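Local coordinates for cellulose-binding protein (Saccharophagus degradans, PDB 2YHG) that is related to nucleoside hydrolases, is associated with carbohydrate metabolism and probably binds polysaccharide, though its own reaction is not established, at residues V79-Y90 / F100-N110; A247-G255 / G265-S273. One frame throughout, in Å; residues are numbered along the deposited sequence.

In the fold
Both contacts belong to the nucleoside hydrolase-like domain, built round a parallel six-stranded sheet, and they share no element; their centres lie 25 Å apart. Contact 1 is peripheral and only partly buried: helix 77-93 packs against the short helix 103-108, which leads into the edge strand 110-112. Its chemistry is aromatic rings over aliphatic carbons, with two direct hydrogen bonds towards the ends. Contact 2 lies about 6 Å from the chain centre, where the loop after helix 246-249 meets a glycine-rich loop. No direct hydrogen bond crosses there; two bridging waters, an amide over an indole and a pair of rings join the segments, and G266 belongs to a magnesium site.

Contact 1: V79-Y90 / F100-N110; sequences VDRILNAYSQAY and FPTPAYLDSIN
Y90 lays one face of its ring over P103, whose CD stands 3.6 Å above the ring centre, a CH-pi contact at the start of helix 103-108. This helix runs nearly antiparallel to the 79-90 segment of helix 77-93, at 166°; the segment axes approach to 10.0 Å, and the pair packs beside the parallel sheet of the nucleoside hydrolase-like domain, close to its edge strand 110-112. One turn earlier Y86 repeats the theme with L106: CD1 of the leucine lies over the tyrosine face but towards its rim, 3.5 Å from Y86 CE2. With CG anti to the backbone N (chi1 179°), Y86 reaches across to the loop that precedes the short helix, and its hydroxyl donates to P101 O over 2.7 Å, in the carbonyl plane and on a lone pair. That bond fixes the far end of the ring, while F100 CB and P101 CD press against the same hydroxyl. Y90 OH reaches F100 O through water 1 instead, near the edge of its ring.

T102 is the N-cap of the helix, its OG1 accepting from Y105 N, and P103 packs against S87. Further along, L83 inserts between L106 and N110, with CD2 3.8 Å from L106 CD1 and CD1 against the CB of N110. L51 of helix 42-52 and L59 of strand 58-64 also touch L106, tying the pair to the domain core. At the other end the N110 amide takes two different neighbours: OD1 rests 3.4 Å from V79 CG1, and ND2 donates to D80 OD1, which also bonds T76 OG1. The N110 ND2 to D80 OD1 bond spans 2.8 Å and meets the oxygen nearly along its C-O axis.

Contact 2: A247-G255 / G265-S273; sequences AFLHMANPG and GGWGGRFPS
W267 sets its CB 3.7 Å from CB of L249 of helix 246-249, where two separate type I turns, L249-A252 and G266-G269, pack together in the nucleoside hydrolase-like domain. From CB the indole extends past the leucine, whose CD2 lies at the ring edge beside CE3; the A252 methyl also approaches CE3. The middle of the indole lies under the N253 amide: ND2 stands 3.2 Å above its plane, over the centre and closest to CD2, with amide and ring planes 74° apart. On the pyrrole side, NE1 turns away from this contact to hydrogen-bond Y429 OH, so the tryptophan links this loop to strand 427-436 of the mixed sheet.

Water 2 sits at the base of W267. It accepts from W267 N and N253 ND2 and donates to L249 O, gripping both turns. The tryptophan's own carbonyl O, against L249 CB at 3.4 Å, is buried without a polar partner. N253 OD1 bonds a buffer molecule, probably from the crystallisation liquor.

On the other side, G268, with no side chain, lies with its CA 3.7 Å from H250 CA and against H250 CB. H250 CG is anti to its backbone N (chi1 -172°), which carries the imidazole beyond G268 to F271 in an offset edge-to-face pair, the edge of F271 toward the face of H250, planes 84° apart. P259 O holds H250 NE2. Water 3 lies in the imidazole plane, 2.8 Å from H250 ND1. This water accepts from G268 N and donates to G269 O.

Contact 1: V79-Y90 / F100-N110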
# COMPACT_ATOMS: atom_id res chain seq x y z
N VAL A 79 -10.08 16.77 4.46
CA VAL A 79 -9.45 16.49 3.19
C VAL A 79 -9.31 17.79 2.37
O VAL A 79 -8.27 18.01 1.75
CB VAL A 79 -10.17 15.39 2.41
CG1 VAL A 79 -9.62 15.25 0.98
CG2 VAL A 79 -10.07 14.07 3.16
N ASP A 80 -10.32 18.65 2.40
CA ASP A 80 -10.24 19.90 1.65
C ASP A 80 -8.99 20.67 2.07
O ASP A 80 -8.31 21.27 1.24
CB ASP A 80 -11.47 20.77 1.97
CG ASP A 80 -12.80 20.19 1.55
OD1 ASP A 80 -12.88 19.21 0.79
OD2 ASP A 80 -13.81 20.79 2.02
N ARG A 81 -8.76 20.76 3.38
CA ARG A 81 -7.65 21.51 3.93
C ARG A 81 -6.31 20.92 3.48
O ARG A 81 -5.38 21.64 3.10
CB ARG A 81 -7.78 21.50 5.46
CG ARG A 81 -6.71 22.24 6.23
CD ARG A 81 -7.20 22.62 7.62
NE ARG A 81 -6.10 23.10 8.44
CZ ARG A 81 -5.22 22.31 9.02
NH1 ARG A 81 -5.35 20.99 8.94
NH2 ARG A 81 -4.21 22.85 9.69
N ILE A 82 -6.20 19.60 3.51
CA ILE A 82 -4.99 18.94 3.10
C ILE A 82 -4.77 19.10 1.58
O ILE A 82 -3.63 19.34 1.17
CB ILE A 82 -4.99 17.47 3.55
CG1 ILE A 82 -4.88 17.38 5.07
CG2 ILE A 82 -3.89 16.69 2.86
CD1 ILE A 82 -5.25 16.06 5.67
N LEU A 83 -5.81 19.01 0.78
CA LEU A 83 -5.68 19.22 -0.66
C LEU A 83 -5.35 20.66 -1.01
O LEU A 83 -4.64 20.89 -1.99
CB LEU A 83 -6.92 18.74 -1.39
CG LEU A 83 -7.15 17.23 -1.43
CD1 LEU A 83 -8.38 16.92 -2.27
CD2 LEU A 83 -5.94 16.50 -1.97
N ASN A 84 -5.76 21.62 -0.19
CA ASN A 84 -5.33 23.01 -0.42
C ASN A 84 -3.83 23.12 -0.23
O ASN A 84 -3.13 23.76 -1.01
CB ASN A 84 -6.09 23.94 0.52
CG ASN A 84 -5.74 25.37 0.32
OD1 ASN A 84 -5.88 25.91 -0.77
ND2 ASN A 84 -5.22 25.99 1.37
N ALA A 85 -3.29 22.47 0.80
CA ALA A 85 -1.84 22.41 1.01
C ALA A 85 -1.15 21.69 -0.15
O ALA A 85 -0.10 22.14 -0.63
CB ALA A 85 -1.50 21.73 2.33
N TYR A 86 -1.74 20.60 -0.62
CA TYR A 86 -1.17 19.90 -1.77
C TYR A 86 -1.07 20.82 -2.98
O TYR A 86 -0.04 20.81 -3.68
CB TYR A 86 -1.97 18.66 -2.12
CG TYR A 86 -1.44 17.92 -3.33
CD1 TYR A 86 -0.40 17.03 -3.21
CD2 TYR A 86 -2.01 18.10 -4.59
CE1 TYR A 86 0.06 16.31 -4.32
CE2 TYR A 86 -1.54 17.42 -5.71
CZ TYR A 86 -0.52 16.50 -5.55
OH TYR A 86 -0.09 15.75 -6.61
N SER A 87 -2.09 21.63 -3.20
CA SER A 87 -2.05 22.52 -4.35
C SER A 87 -0.89 23.52 -4.24
O SER A 87 -0.31 23.93 -5.26
CB SER A 87 -3.39 23.23 -4.54
OG SER A 87 -3.56 24.29 -3.61
N GLN A 88 -0.51 23.89 -3.03
CA GLN A 88 0.65 24.77 -2.85
C GLN A 88 1.98 24.06 -3.07
O GLN A 88 2.93 24.68 -3.54
CB GLN A 88 0.61 25.40 -1.46
CG GLN A 88 -0.61 26.26 -1.22
CD GLN A 88 -0.76 26.67 0.24
OE1 GLN A 88 0.19 27.18 0.84
NE2 GLN A 88 -1.84 26.24 0.86
N ALA A 89 2.03 22.76 -2.76
CA ALA A 89 3.25 21.95 -2.91
C ALA A 89 3.43 21.41 -4.33
O ALA A 89 4.53 21.08 -4.75
CB ALA A 89 3.23 20.78 -1.92
N TYR A 90 2.33 21.26 -5.04
CA TYR A 90 2.31 20.58 -6.34
C TYR A 90 3.29 21.15 -7.38
O TYR A 90 3.94 20.39 -8.06
CB TYR A 90 0.89 20.56 -6.88
CG TYR A 90 0.77 20.06 -8.30
CD1 TYR A 90 0.84 18.71 -8.61
CD2 TYR A 90 0.64 20.96 -9.35
CE1 TYR A 90 0.77 18.27 -9.94
CE2 TYR A 90 0.61 20.53 -10.66
CZ TYR A 90 0.69 19.20 -10.96
OH TYR A 90 0.63 18.79 -12.27
N PHE A 100 2.65 13.11 -10.70
CA PHE A 100 1.84 13.59 -9.58
C PHE A 100 0.47 13.96 -10.09
O PHE A 100 0.36 14.63 -11.11
CB PHE A 100 2.51 14.79 -8.87
CG PHE A 100 3.51 14.37 -7.83
CD1 PHE A 100 3.09 13.90 -6.58
CD2 PHE A 100 4.87 14.39 -8.09
CE1 PHE A 100 3.97 13.47 -5.67
CE2 PHE A 100 5.78 14.02 -7.11
CZ PHE A 100 5.32 13.49 -5.91
N PRO A 101 -0.58 13.56 -9.38
CA PRO A 101 -1.92 13.94 -9.83
C PRO A 101 -2.16 15.45 -9.68
O PRO A 101 -1.65 16.07 -8.75
CB PRO A 101 -2.83 13.15 -8.88
CG PRO A 101 -2.01 12.86 -7.68
CD PRO A 101 -0.60 12.72 -8.17
N THR A 102 -2.92 16.05 -10.59
CA THR A 102 -3.16 17.47 -10.49
C THR A 102 -4.06 17.76 -9.28
O THR A 102 -4.90 16.95 -8.91
CB THR A 102 -3.77 18.05 -11.75
OG1 THR A 102 -5.09 17.52 -11.89
CG2 THR A 102 -2.94 17.75 -13.00
N PRO A 103 -3.93 18.97 -8.74
CA PRO A 103 -4.86 19.38 -7.70
C PRO A 103 -6.30 19.31 -8.14
O PRO A 103 -7.15 18.82 -7.37
CB PRO A 103 -4.43 20.82 -7.40
CG PRO A 103 -2.95 20.83 -7.68
CD PRO A 103 -2.84 19.95 -8.91
N ALA A 104 -6.59 19.65 -9.39
CA ALA A 104 -7.95 19.59 -9.86
C ALA A 104 -8.47 18.14 -9.88
O ALA A 104 -9.63 17.89 -9.57
CB ALA A 104 -8.09 20.24 -11.26
N TYR A 105 -7.64 17.22 -10.34
CA TYR A 105 -8.04 15.82 -10.34
C TYR A 105 -8.34 15.33 -8.92
O TYR A 105 -9.36 14.68 -8.67
CB TYR A 105 -7.00 14.95 -11.01
CG TYR A 105 -7.32 13.49 -10.86
CD1 TYR A 105 -8.39 12.92 -11.51
CD2 TYR A 105 -6.61 12.72 -9.95
CE1 TYR A 105 -8.71 11.58 -11.29
CE2 TYR A 105 -6.92 11.38 -9.73
CZ TYR A 105 -7.98 10.83 -10.38
OH TYR A 105 -8.26 9.50 -10.19
N LEU A 106 -7.47 15.65 -7.97
CA LEU A 106 -7.69 15.21 -6.60
C LEU A 106 -8.95 15.81 -6.02
O LEU A 106 -9.70 15.11 -5.34
CB LEU A 106 -6.51 15.54 -5.71
CG LEU A 106 -5.23 14.78 -6.02
CD1 LEU A 106 -4.16 15.15 -5.01
CD2 LEU A 106 -5.42 13.27 -6.05
N ASP A 107 -9.23 17.07 -6.34
CA ASP A 107 -10.47 17.66 -5.89
C ASP A 107 -11.66 16.85 -6.40
O ASP A 107 -12.66 16.68 -5.69
CB ASP A 107 -10.60 19.10 -6.41
CG ASP A 107 -9.58 20.07 -5.82
OD1 ASP A 107 -9.00 19.78 -4.76
OD2 ASP A 107 -9.33 21.11 -6.49
N SER A 108 -11.58 16.36 -7.65
CA SER A 108 -12.69 15.65 -8.25
C SER A 108 -13.00 14.29 -7.62
O SER A 108 -14.08 13.78 -7.80
CB SER A 108 -12.46 15.48 -9.76
OG SER A 108 -11.60 14.42 -10.08
N ILE A 109 -12.03 13.72 -6.92
CA ILE A 109 -12.16 12.41 -6.29
C ILE A 109 -12.21 12.50 -4.75
O ILE A 109 -12.19 11.47 -4.07
CB ILE A 109 -11.08 11.43 -6.76
CG1 ILE A 109 -9.67 11.91 -6.40
CG2 ILE A 109 -11.22 11.18 -8.25
CD1 ILE A 109 -8.60 10.82 -6.43
N ASN A 110 -12.38 13.72 -4.24
CA ASN A 110 -12.56 14.02 -2.83
C ASN A 110 -14.05 14.08 -2.57
O ASN A 110 -14.70 15.11 -2.84
CB ASN A 110 -11.88 15.37 -2.57
CG ASN A 110 -12.22 15.96 -1.22
OD1 ASN A 110 -12.75 15.28 -0.34
ND2 ASN A 110 -11.94 17.26 -1.06
O HOH W 1 1.22 16.36 -12.96

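Contact 2: A247-G255 / G265-S273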
# COMPACT_ATOMS: atom_id res chain seq x y z
N ALA A 247 -1.91 0.59 4.63
CA ALA A 247 -2.93 0.39 3.61
C ALA A 247 -2.61 1.04 2.27
O ALA A 247 -3.26 0.70 1.28
CB ALA A 247 -4.27 0.86 4.13
N PHE A 248 -1.65 1.94 2.20
CA PHE A 248 -1.07 2.28 0.90
C PHE A 248 0.38 1.89 0.74
O PHE A 248 0.80 1.69 -0.40
CB PHE A 248 -1.26 3.76 0.48
CG PHE A 248 -0.73 4.76 1.44
CD1 PHE A 248 -1.51 5.21 2.50
CD2 PHE A 248 0.52 5.35 1.25
CE1 PHE A 248 -1.04 6.17 3.37
CE2 PHE A 248 1.01 6.27 2.16
CZ PHE A 248 0.21 6.69 3.20
N LEU A 249 1.14 1.70 1.80
CA LEU A 249 2.51 1.23 1.60
C LEU A 249 2.51 -0.15 0.96
O LEU A 249 3.48 -0.50 0.27
CB LEU A 249 3.31 1.20 2.90
CG LEU A 249 3.48 2.54 3.61
CD1 LEU A 249 4.45 2.34 4.79
CD2 LEU A 249 3.97 3.62 2.65
N HIS A 250 1.47 -0.94 1.16
CA HIS A 250 1.35 -2.26 0.53
C HIS A 250 1.53 -2.16 -0.99
O HIS A 250 2.09 -3.10 -1.59
CB HIS A 250 -0.04 -2.81 0.89
CG HIS A 250 -0.24 -4.23 0.47
ND1 HIS A 250 0.64 -5.22 0.80
CD2 HIS A 250 -1.26 -4.78 -0.23
CE1 HIS A 250 0.18 -6.34 0.27
NE2 HIS A 250 -0.98 -6.12 -0.34
N MET A 251 1.06 -1.08 -1.60
CA MET A 251 1.06 -0.87 -3.02
C MET A 251 2.12 0.12 -3.51
O MET A 251 2.06 0.55 -4.65
CB MET A 251 -0.33 -0.45 -3.52
CG MET A 251 -1.48 -1.26 -2.94
SD MET A 251 -2.09 -0.41 -1.44
CE MET A 251 -3.49 -1.38 -0.97
N ALA A 252 3.07 0.47 -2.67
CA ALA A 252 4.02 1.53 -2.97
C ALA A 252 5.11 1.11 -3.95
O ALA A 252 5.79 2.00 -4.48
CB ALA A 252 4.67 2.02 -1.70
N ASN A 253 5.40 -0.19 -4.06
CA ASN A 253 6.62 -0.66 -4.67
C ASN A 253 6.38 -1.84 -5.59
O ASN A 253 6.60 -3.00 -5.22
CB ASN A 253 7.63 -1.10 -3.62
CG ASN A 253 8.03 -0.00 -2.69
OD1 ASN A 253 8.77 0.90 -3.05
ND2 ASN A 253 7.61 -0.11 -1.44
N PRO A 254 5.94 -1.59 -6.84
CA PRO A 254 5.66 -2.71 -7.73
C PRO A 254 6.84 -3.64 -7.98
O PRO A 254 6.64 -4.82 -8.22
CB PRO A 254 5.17 -2.04 -9.02
CG PRO A 254 4.65 -0.68 -8.56
CD PRO A 254 5.53 -0.30 -7.42
N GLY A 255 8.07 -3.13 -7.91
CA GLY A 255 9.24 -3.97 -8.07
C GLY A 255 9.56 -4.83 -6.87
O GLY A 255 10.32 -5.80 -7.00
N GLY A 265 5.14 -10.11 1.06
CA GLY A 265 5.83 -9.18 1.94
C GLY A 265 6.25 -7.92 1.22
O GLY A 265 6.48 -7.90 0.01
N GLY A 266 6.31 -6.83 1.98
CA GLY A 266 6.59 -5.52 1.44
C GLY A 266 6.23 -4.49 2.48
O GLY A 266 6.03 -4.82 3.64
N TRP A 267 6.19 -3.23 2.09
CA TRP A 267 6.05 -2.16 3.06
C TRP A 267 4.70 -2.11 3.75
O TRP A 267 4.56 -1.40 4.75
CB TRP A 267 6.35 -0.83 2.42
CG TRP A 267 7.73 -0.50 2.00
CD1 TRP A 267 8.82 -1.32 1.96
CD2 TRP A 267 8.17 0.79 1.58
NE1 TRP A 267 9.93 -0.60 1.55
CE2 TRP A 267 9.54 0.71 1.33
CE3 TRP A 267 7.52 2.02 1.43
CZ2 TRP A 267 10.30 1.80 0.93
CZ3 TRP A 267 8.27 3.11 1.05
CH2 TRP A 267 9.65 3.00 0.81
N GLY A 268 3.69 -2.82 3.24
CA GLY A 268 2.44 -2.97 3.95
C GLY A 268 2.32 -4.24 4.78
O GLY A 268 1.25 -4.52 5.33
N GLY A 269 3.40 -5.00 4.88
CA GLY A 269 3.41 -6.24 5.62
C GLY A 269 3.29 -7.47 4.76
O GLY A 269 3.20 -7.42 3.52
N ARG A 270 3.28 -8.61 5.44
CA ARG A 270 3.26 -9.95 4.81
C ARG A 270 2.11 -10.74 5.41
O ARG A 270 1.95 -10.75 6.63
CB ARG A 270 4.60 -10.67 5.06
CG ARG A 270 4.71 -11.95 4.31
CD ARG A 270 6.11 -12.54 4.40
NE ARG A 270 6.56 -12.75 5.80
CZ ARG A 270 6.16 -13.75 6.58
NH1 ARG A 270 5.36 -14.68 6.11
NH2 ARG A 270 6.56 -13.81 7.83
N PHE A 271 1.34 -11.40 4.55
CA PHE A 271 0.09 -12.05 4.96
C PHE A 271 0.12 -13.49 4.47
O PHE A 271 -0.29 -13.79 3.37
CB PHE A 271 -1.10 -11.29 4.38
CG PHE A 271 -1.03 -9.82 4.74
CD1 PHE A 271 -1.46 -9.36 5.97
CD2 PHE A 271 -0.50 -8.89 3.87
CE1 PHE A 271 -1.36 -8.05 6.33
CE2 PHE A 271 -0.41 -7.56 4.23
CZ PHE A 271 -0.80 -7.16 5.47
N PRO A 272 0.68 -14.40 5.29
CA PRO A 272 0.98 -15.74 4.77
C PRO A 272 -0.23 -16.65 4.67
O PRO A 272 -0.13 -17.70 4.02
CB PRO A 272 1.99 -16.27 5.78
CG PRO A 272 1.70 -15.54 7.03
CD PRO A 272 1.33 -14.16 6.59
N SER A 273 -1.33 -16.33 5.35
CA SER A 273 -2.50 -17.19 5.39
C SER A 273 -3.69 -16.41 5.77
O SER A 273 -3.59 -15.31 6.35
CB SER A 273 -2.31 -18.34 6.38
OG SER A 273 -2.17 -17.83 7.69
O HOH W 2 5.65 -2.31 -0.70
O HOH W 3 3.36 -5.19 1.63